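Local coordinates for enoyl-CoA hydratase (Mycobacterium thermoresistibile, PDB 3T3W), which probably catalyses the reversible hydration of enoyl-CoA thioesters in lipid metabolism, as a hexameric member of the crotonase-like family, at residues A188-V191 with A192-G195; L225-A228 with K229-V232; Q234-D237 with V238-F241. All blocks are in the same frame, centred on the assembly; numbering follows the deposited sequence. Where two conformers were deposited one is given.

Interaction 1. Residues A188-V191 with A192-G195; sequences AEEV and AQTG
Q193 leans back over the residues three and four places before it in helix 188-194. Its CB lies 3.4 Å from E190 O, and CG comes equally close to E189 O, both close van der Waals contacts of a methylene with a carbonyl oxygen. CG stands anti to the carbonyl carbon (chi1 -70°) and the chain then runs extended, which carries the amide (CD, OE1, NE2) alongside E190, with Q193 OE1 3.9 Å from E190 CA. In the conformer given, Q193 OE1 accepts a hydrogen bond from a water whose O is 3.0 Å from it. The same water donates to E190 O; Q193 has a second conformer, so this bridge may not be permanent. Q193 N itself donates to E189 O at 3.2 Å and more weakly to E190 O.

The E190 chain runs extended along a different line, and its OE2 forms salt bridges with K175 and R184. The last turn closes on V191 O. T194 OG1 lies 3.0 Å from V191 O and is hydrogen-bonded to E170 O. T194 N donates to V191 O from 70° out of the carbonyl plane. The positive phi of G195 (96°) and the two bonds of G195 N, weakly to V191 O and at 3.1 Å to A192 O, make a Schellman motif that ends the helix. In this crotonase-like fold, A188 and A192 rest on V200 of strand 199-201, while Q193 O accepts a bond from Q193 NE2 of the second subunit. The chemistry is thus mostly polar: water and backbone donors share the carbonyls of the closing turn, and the charge of E190 is probably balanced by K175 and R184.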
ATOM      1  N   ALA F 188      29.488   9.729 -10.152  1.00 11.62           N
ATOM      2  CA  ALA F 188      29.450   8.361  -9.629  1.00 11.74           C
ATOM      3  C   ALA F 188      29.499   8.358  -8.108  1.00 12.39           C
ATOM      4  O   ALA F 188      28.762   7.609  -7.466  1.00 11.60           O
ATOM      5  CB  ALA F 188      30.597   7.535 -10.246  1.00 11.07           C
ATOM      6  N   GLU F 189      30.349   9.204  -7.526  1.00 13.87           N
ATOM      7  CA  GLU F 189      30.481   9.244  -6.061  1.00 15.85           C
ATOM      8  C   GLU F 189      29.170   9.709  -5.449  1.00 14.40           C
ATOM      9  O   GLU F 189      28.692   9.129  -4.471  1.00 13.46           O
ATOM     10  CB  GLU F 189      31.677  10.131  -5.648  1.00 20.58           C
ATOM     11  CG  GLU F 189      31.758  10.500  -4.179  1.00 25.35           C
ATOM     12  CD  GLU F 189      32.843  11.552  -3.857  1.00 31.78           C
ATOM     13  OE1 GLU F 189      32.894  12.631  -4.495  1.00 38.31           O
ATOM     14  OE2 GLU F 189      33.645  11.309  -2.938  1.00 37.14           O
ATOM     15  N   GLU F 190      28.546  10.707  -6.052  1.00 13.63           N
ATOM     16  CA  GLU F 190      27.259  11.195  -5.536  1.00 13.63           C
ATOM     17  C   GLU F 190      26.171  10.135  -5.556  1.00 13.03           C
ATOM     18  O   GLU F 190      25.443   9.975  -4.574  1.00 13.01           O
ATOM     19  CB  GLU F 190      26.809  12.482  -6.273  1.00 14.00           C
ATOM     20  CG  GLU F 190      25.496  12.997  -5.713  1.00 14.78           C
ATOM     21  CD  GLU F 190      24.992  14.270  -6.380  1.00 15.81           C
ATOM     22  OE1 GLU F 190      25.656  14.790  -7.301  1.00 14.95           O
ATOM     23  OE2 GLU F 190      23.944  14.779  -5.906  1.00 17.43           O
ATOM     24  N   VAL F 191      26.030   9.394  -6.660  1.00 12.60           N
ATOM     25  CA  VAL F 191      25.016   8.348  -6.723  1.00 12.57           C
ATOM     26  C   VAL F 191      25.396   7.151  -5.888  1.00 12.14           C
ATOM     27  O   VAL F 191      24.519   6.459  -5.424  1.00 12.44           O
ATOM     28  CB  VAL F 191      24.584   7.926  -8.171  1.00 13.47           C
ATOM     29  CG1 VAL F 191      24.051   9.179  -8.913  1.00 14.92           C
ATOM     30  CG2 VAL F 191      25.727   7.376  -8.968  1.00 13.20           C
ATOM     31  N   ALA F 192      26.684   6.873  -5.684  1.00 11.69           N
ATOM     32  CA  ALA F 192      27.052   5.808  -4.755  1.00 12.05           C
ATOM     33  C   ALA F 192      26.535   6.128  -3.311  1.00 12.24           C
ATOM     34  O   ALA F 192      26.135   5.222  -2.586  1.00 12.01           O
ATOM     35  CB  ALA F 192      28.590   5.604  -4.746  1.00 12.27           C
ATOM     36  N   GLN F 193      26.515   7.408  -2.935  1.00 12.88           N
ATOM     37  CA  GLN F 193      26.065   7.818  -1.592  0.50 13.72           C
ATOM     38  C   GLN F 193      24.585   7.510  -1.352  1.00 13.04           C
ATOM     39  O   GLN F 193      24.166   7.279  -0.206  1.00 13.52           O
ATOM     40  CB  GLN F 193      26.308   9.308  -1.364  0.50 15.23           C
ATOM     41  CG  GLN F 193      27.752   9.712  -1.217  0.50 17.10           C
ATOM     42  CD  GLN F 193      27.926  11.213  -1.032  0.50 18.99           C
ATOM     43  OE1 GLN F 193      27.315  12.036  -1.744  0.50 20.86           O
ATOM     44  NE2 GLN F 193      28.769  11.583  -0.091  0.50 20.49           N
ATOM     45  N   THR F 194      23.773   7.514  -2.418  1.00 11.81           N
ATOM     46  CA  THR F 194      22.348   7.214  -2.300  1.00 11.67           C
ATOM     47  C   THR F 194      22.072   5.716  -2.352  1.00 12.19           C
ATOM     48  O   THR F 194      20.971   5.287  -2.032  1.00 12.86           O
ATOM     49  CB  THR F 194      21.495   7.887  -3.417  1.00 11.63           C
ATOM     50  OG1 THR F 194      21.724   7.222  -4.677  1.00 11.39           O
ATOM     51  CG2 THR F 194      21.808   9.384  -3.575  1.00 11.83           C
ATOM     52  N   GLY F 195      23.061   4.944  -2.786  1.00 12.09           N
ATOM     53  CA  GLY F 195      22.934   3.504  -2.944  1.00 12.35           C
ATOM     54  C   GLY F 195      22.599   3.042  -4.351  1.00 11.66           C
ATOM     55  O   GLY F 195      22.612   1.817  -4.626  1.00 13.35           O
TER
HETATM   56  O   HOH W   1      24.490  11.831  -2.599  1.00 17.41           O

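Interaction 2. Residues L225-A228 with K229-V232; sequences LRQA and KRAV
K229 and A228, together with Q227, bury the most surface between 225-228 and 229-232. K229 N donates to L225 O at 3.0 Å, with an N-H...O angle of 165°, and its CB sits 3.5 Å from both L225 O and R226 O. Beyond CB the extended chain leaves the turn: NZ reaches the carbonyl oxygens of V116 and K118 and forms a salt bridge with D140, tying the helix to the 116-118 region and D140 of the same chain. A228 O receives V232 N at 3.3 Å, and V232 CG2 packs 3.7 Å from the same oxygen. These i to i+4 bonds belong to helix 222-239, a regular alpha-helix of the crotonase-like fold that here is wedged between two further subunits.

Q227 O accepts A231 N at 2.8 Å. The side chain of Q227 bends at chi2 (-58°), which lays its amide alongside the extended R230, the amide and guanidinium planes only 15° apart. Contact is made by OE1, 3.6 Å from R230 CD, rather than by the charged end. The polar ends are taken up by neighbouring subunits: Q227 NE2 bonds to T254 OG1 of the second subunit, and R230 forms a salt bridge with D250 of the third.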
ATOM      1  N   LEU F 225      20.060 -17.780  -5.705  1.00 11.89           N
ATOM      2  CA  LEU F 225      20.189 -16.437  -6.348  1.00 11.19           C
ATOM      3  C   LEU F 225      18.854 -15.896  -6.803  1.00 11.10           C
ATOM      4  O   LEU F 225      18.550 -14.724  -6.589  1.00 10.35           O
ATOM      5  CB  LEU F 225      21.178 -16.429  -7.557  1.00 10.63           C
ATOM      6  CG  LEU F 225      22.650 -16.723  -7.226  1.00 10.75           C
ATOM      7  CD1 LEU F 225      23.447 -16.964  -8.519  1.00 10.49           C
ATOM      8  CD2 LEU F 225      23.274 -15.612  -6.389  1.00 10.58           C
ATOM      9  N   ARG F 226      18.073 -16.745  -7.469  1.00 11.20           N
ATOM     10  CA  ARG F 226      16.743 -16.345  -7.942  1.00 11.14           C
ATOM     11  C   ARG F 226      15.896 -15.866  -6.735  1.00 11.24           C
ATOM     12  O   ARG F 226      15.240 -14.833  -6.808  1.00 10.61           O
ATOM     13  CB  ARG F 226      16.020 -17.536  -8.606  1.00 12.25           C
ATOM     14  CG  ARG F 226      14.598 -17.193  -9.045  1.00 13.27           C
ATOM     15  CD  ARG F 226      13.892 -18.352  -9.793  1.00 16.10           C
ATOM     16  NE  ARG F 226      12.612 -17.852 -10.340  1.00 17.39           N
ATOM     17  CZ  ARG F 226      12.034 -18.273 -11.458  1.00 18.96           C
ATOM     18  NH1 ARG F 226      10.893 -17.707 -11.841  1.00 20.42           N
ATOM     19  NH2 ARG F 226      12.566 -19.257 -12.184  1.00 20.63           N
ATOM     20  N   GLN F 227      15.902 -16.639  -5.661  1.00 10.97           N
ATOM     21  CA  GLN F 227      15.001 -16.294  -4.565  1.00 10.90           C
ATOM     22  C   GLN F 227      15.540 -15.153  -3.679  1.00  9.68           C
ATOM     23  O   GLN F 227      14.727 -14.405  -3.135  1.00  9.02           O
ATOM     24  CB  GLN F 227      14.565 -17.505  -3.779  1.00 12.31           C
ATOM     25  CG  GLN F 227      13.710 -18.530  -4.595  1.00 12.95           C
ATOM     26  CD  GLN F 227      12.427 -17.971  -5.206  1.00 13.57           C
ATOM     27  OE1 GLN F 227      12.452 -17.267  -6.203  1.00 15.04           O
ATOM     28  NE2 GLN F 227      11.296 -18.248  -4.557  1.00 14.62           N
ATOM     29  N   ALA F 228      16.862 -14.950  -3.623  1.00  8.97           N
ATOM     30  CA  ALA F 228      17.423 -13.727  -3.006  1.00  8.96           C
ATOM     31  C   ALA F 228      16.965 -12.511  -3.799  1.00  8.48           C
ATOM     32  O   ALA F 228      16.542 -11.494  -3.232  1.00  8.29           O
ATOM     33  CB  ALA F 228      18.966 -13.741  -2.951  1.00  8.84           C
ATOM     34  N   LYS F 229      17.060 -12.606  -5.114  1.00  8.13           N
ATOM     35  CA  LYS F 229      16.594 -11.513  -5.985  1.00  8.11           C
ATOM     36  C   LYS F 229      15.094 -11.275  -5.766  1.00  8.31           C
ATOM     37  O   LYS F 229      14.668 -10.112  -5.621  1.00  8.17           O
ATOM     38  CB  LYS F 229      16.880 -11.801  -7.463  1.00  8.50           C
ATOM     39  CG  LYS F 229      16.341 -10.758  -8.428  1.00  8.35           C
ATOM     40  CD  LYS F 229      16.892 -11.027  -9.827  1.00  8.71           C
ATOM     41  CE  LYS F 229      16.392  -9.996 -10.823  1.00  8.28           C
ATOM     42  NZ  LYS F 229      17.347  -9.821 -11.964  1.00  7.71           N
ATOM     43  N   ARG F 230      14.323 -12.362  -5.732  1.00  8.66           N
ATOM     44  CA  ARG F 230      12.901 -12.232  -5.506  1.00  9.47           C
ATOM     45  C   ARG F 230      12.590 -11.584  -4.163  1.00  8.60           C
ATOM     46  O   ARG F 230      11.657 -10.780  -4.051  1.00  8.91           O
ATOM     47  CB  ARG F 230      12.192 -13.583  -5.586  1.00 11.20           C
ATOM     48  CG  ARG F 230      10.666 -13.390  -5.670  1.00 13.25           C
ATOM     49  CD  ARG F 230       9.955 -14.667  -5.788  1.00 16.27           C
ATOM     50  NE  ARG F 230       8.484 -14.568  -5.869  1.00 17.36           N
ATOM     51  CZ  ARG F 230       7.756 -14.180  -6.922  1.00 18.34           C
ATOM     52  NH1 ARG F 230       8.289 -13.672  -8.007  1.00 21.86           N
ATOM     53  NH2 ARG F 230       6.447 -14.266  -6.860  1.00 17.01           N
ATOM     54  N   ALA F 231      13.270 -12.029  -3.106  1.00  7.96           N
ATOM     55  CA  ALA F 231      13.070 -11.448  -1.783  1.00  7.79           C
ATOM     56  C   ALA F 231      13.121  -9.921  -1.824  1.00  7.44           C
ATOM     57  O   ALA F 231      12.250  -9.210  -1.285  1.00  7.20           O
ATOM     58  CB  ALA F 231      14.113 -12.017  -0.783  1.00  7.94           C
ATOM     59  N   VAL F 232      14.165  -9.381  -2.462  1.00  6.83           N
ATOM     60  CA  VAL F 232      14.298  -7.921  -2.505  1.00  6.81           C
ATOM     61  C   VAL F 232      13.257  -7.272  -3.432  1.00  6.71           C
ATOM     62  O   VAL F 232      12.621  -6.292  -3.086  1.00  6.60           O
ATOM     63  CB  VAL F 232      15.736  -7.549  -2.898  1.00  6.61           C
ATOM     64  CG1 VAL F 232      15.908  -6.036  -3.149  1.00  6.60           C
ATOM     65  CG2 VAL F 232      16.720  -8.049  -1.805  1.00  6.81           C
TER

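Interaction 3. Residues Q234-D237 with V238-F241; sequences QTLD and VQGF
V238 N donates to Q234 O at 2.8 Å and Q239 N to T235 O, both nearly straight, the last regular i to i+4 bonds of helix 222-239. The backbone pattern then changes. G240 N donates to D237 O at 3.0 Å from well above the carbonyl plane, and F241 N turns back to L236 O at 2.9 Å.

Among the van der Waals contacts, V238 CG2 touches the amide of Q234, 3.5 Å from NE2. The bend of Q234 at chi2 (64°) brings that amide round to the valine; NE2 itself bonds to A243 O of the third subunit and to S247 OG of the second. Q239 divides its end between two neighbours one turn back: OE1 lies 3.4 Å from L236 CD2, whereas NE2 faces T235 CG2. The apolar contact is that of L236 CB with F241 CB, 4.0 Å apart across the turn, and the phenylalanine ring continues away to an edge-to-face stack with W169.

The charged side chain here is D237. Its OD1 lies in the plane of the F241 ring at the edge, 3.7 Å from CD2, with carboxylate and ring planes 35° apart. An oxygen so placed meets the slightly positive rim of the ring, which is probably mildly favourable. OD1 also accepts a weak bond from Y242 N, and OD2 forms a salt bridge with R114 of helix 95-115, so the buried carboxylate has partners at both oxygens.

G240, with phi of 117°, is both the first residue to leave the helix and the N-cap of helix 241-263. The arrangement is a Schellman motif at the turn joining helices 222-239 and 241-263 in the crotonase-like fold, set against neighbouring subunits.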
ATOM      1  N   GLN F 234      10.360  -8.398  -4.527  1.00  7.24           N
ATOM      2  CA  GLN F 234       9.009  -8.535  -4.000  1.00  7.62           C
ATOM      3  C   GLN F 234       8.786  -7.578  -2.810  1.00  7.29           C
ATOM      4  O   GLN F 234       7.710  -6.993  -2.684  1.00  7.30           O
ATOM      5  CB  GLN F 234       8.703 -10.003  -3.595  1.00  8.15           C
ATOM      6  CG  GLN F 234       7.404 -10.187  -2.874  1.00  8.83           C
ATOM      7  CD  GLN F 234       6.162  -9.838  -3.715  1.00  9.35           C
ATOM      8  OE1 GLN F 234       6.251  -9.498  -4.894  1.00 10.35           O
ATOM      9  NE2 GLN F 234       4.997  -9.911  -3.080  1.00 10.23           N
ATOM     10  N   THR F 235       9.795  -7.387  -1.955  1.00  6.89           N
ATOM     11  CA  THR F 235       9.723  -6.355  -0.931  1.00  6.74           C
ATOM     12  C   THR F 235       9.432  -4.976  -1.588  1.00  6.83           C
ATOM     13  O   THR F 235       8.540  -4.268  -1.158  1.00  6.94           O
ATOM     14  CB  THR F 235      10.988  -6.287  -0.051  1.00  6.72           C
ATOM     15  OG1 THR F 235      11.069  -7.492   0.724  1.00  6.66           O
ATOM     16  CG2 THR F 235      10.930  -5.091   0.914  1.00  6.63           C
ATOM     17  N   LEU F 236      10.158  -4.641  -2.653  1.00  6.98           N
ATOM     18  CA  LEU F 236       9.930  -3.391  -3.401  1.00  7.21           C
ATOM     19  C   LEU F 236       8.532  -3.312  -4.003  1.00  6.80           C
ATOM     20  O   LEU F 236       7.842  -2.279  -3.892  1.00  6.30           O
ATOM     21  CB  LEU F 236      10.984  -3.213  -4.497  1.00  7.60           C
ATOM     22  CG  LEU F 236      12.408  -2.923  -4.034  1.00  9.15           C
ATOM     23  CD1 LEU F 236      13.418  -2.970  -5.178  1.00  9.38           C
ATOM     24  CD2 LEU F 236      12.511  -1.597  -3.294  1.00 10.49           C
ATOM     25  N   ASP F 237       8.047  -4.420  -4.546  1.00  6.82           N
ATOM     26  CA  ASP F 237       6.682  -4.397  -5.085  1.00  6.98           C
ATOM     27  C   ASP F 237       5.577  -4.288  -3.990  1.00  6.97           C
ATOM     28  O   ASP F 237       4.585  -3.570  -4.200  1.00  7.23           O
ATOM     29  CB  ASP F 237       6.489  -5.620  -5.998  1.00  7.48           C
ATOM     30  CG  ASP F 237       7.207  -5.451  -7.323  1.00  7.83           C
ATOM     31  OD1 ASP F 237       7.228  -4.300  -7.849  1.00  8.29           O
ATOM     32  OD2 ASP F 237       7.713  -6.471  -7.895  1.00  8.75           O
ATOM     33  N   VAL F 238       5.780  -4.925  -2.830  1.00  6.84           N
ATOM     34  CA  VAL F 238       4.913  -4.690  -1.660  1.00  7.04           C
ATOM     35  C   VAL F 238       4.940  -3.229  -1.217  1.00  7.21           C
ATOM     36  O   VAL F 238       3.895  -2.660  -0.875  1.00  7.28           O
ATOM     37  CB  VAL F 238       5.203  -5.668  -0.514  1.00  7.08           C
ATOM     38  CG1 VAL F 238       4.430  -5.289   0.740  1.00  7.21           C
ATOM     39  CG2 VAL F 238       4.868  -7.106  -1.003  1.00  7.15           C
ATOM     40  N   GLN F 239       6.135  -2.639  -1.217  1.00  7.31           N
ATOM     41  CA  GLN F 239       6.315  -1.203  -0.965  1.00  7.86           C
ATOM     42  C   GLN F 239       5.630  -0.316  -1.990  1.00  7.96           C
ATOM     43  O   GLN F 239       5.475   0.871  -1.729  1.00  9.61           O
ATOM     44  CB  GLN F 239       7.788  -0.812  -0.922  1.00  7.82           C
ATOM     45  CG  GLN F 239       8.560  -1.350   0.278  1.00  8.68           C
ATOM     46  CD  GLN F 239      10.046  -1.002   0.213  1.00  9.64           C
ATOM     47  OE1 GLN F 239      10.540  -0.408  -0.780  1.00 11.70           O
ATOM     48  NE2 GLN F 239      10.769  -1.294   1.300  1.00  9.81           N
ATOM     49  N   GLY F 240       5.287  -0.840  -3.147  1.00  7.42           N
ATOM     50  CA  GLY F 240       4.566  -0.080  -4.171  1.00  7.09           C
ATOM     51  C   GLY F 240       5.298   0.132  -5.480  1.00  6.66           C
ATOM     52  O   GLY F 240       4.807   0.873  -6.342  1.00  6.50           O
ATOM     53  N   PHE F 241       6.425  -0.541  -5.698  1.00  6.74           N
ATOM     54  CA  PHE F 241       7.224  -0.276  -6.876  1.00  6.85           C
ATOM     55  C   PHE F 241       6.471  -0.450  -8.192  1.00  7.05           C
ATOM     56  O   PHE F 241       6.395   0.487  -8.980  1.00  6.68           O
ATOM     57  CB  PHE F 241       8.537  -1.089  -6.857  1.00  7.24           C
ATOM     58  CG  PHE F 241       9.411  -0.824  -8.024  1.00  7.59           C
ATOM     59  CD1 PHE F 241      10.115   0.365  -8.112  1.00  8.31           C
ATOM     60  CD2 PHE F 241       9.553  -1.737  -9.045  1.00  8.03           C
ATOM     61  CE1 PHE F 241      10.914   0.666  -9.216  1.00  8.11           C
ATOM     62  CE2 PHE F 241      10.391  -1.446 -10.146  1.00  7.99           C
ATOM     63  CZ  PHE F 241      11.036  -0.233 -10.245  1.00  8.13           C
TER

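How the interactions relate
Interactions 2 and 3 lie in series on helix 222-239, their centres 13 Å apart: the first is a regular interior turn, the second its end. The link is also direct, since A231 O in interaction 2 accepts a hydrogen bond from T235 OG1 of interaction 3. Interaction 1 ends the earlier helix 188-194; its centre is about 23 Å from that of interaction 2 and 22 Å from that of interaction 3, with nearest atoms about 10 Å away in each case. Interactions 1 and 3 each contain a Schellman motif at a glycine, with different bonding. All three reach the second subunit, and 2 and 3 also reach the third. None includes a ligand of the zinc site, formed by E102, E163, H252 and H256.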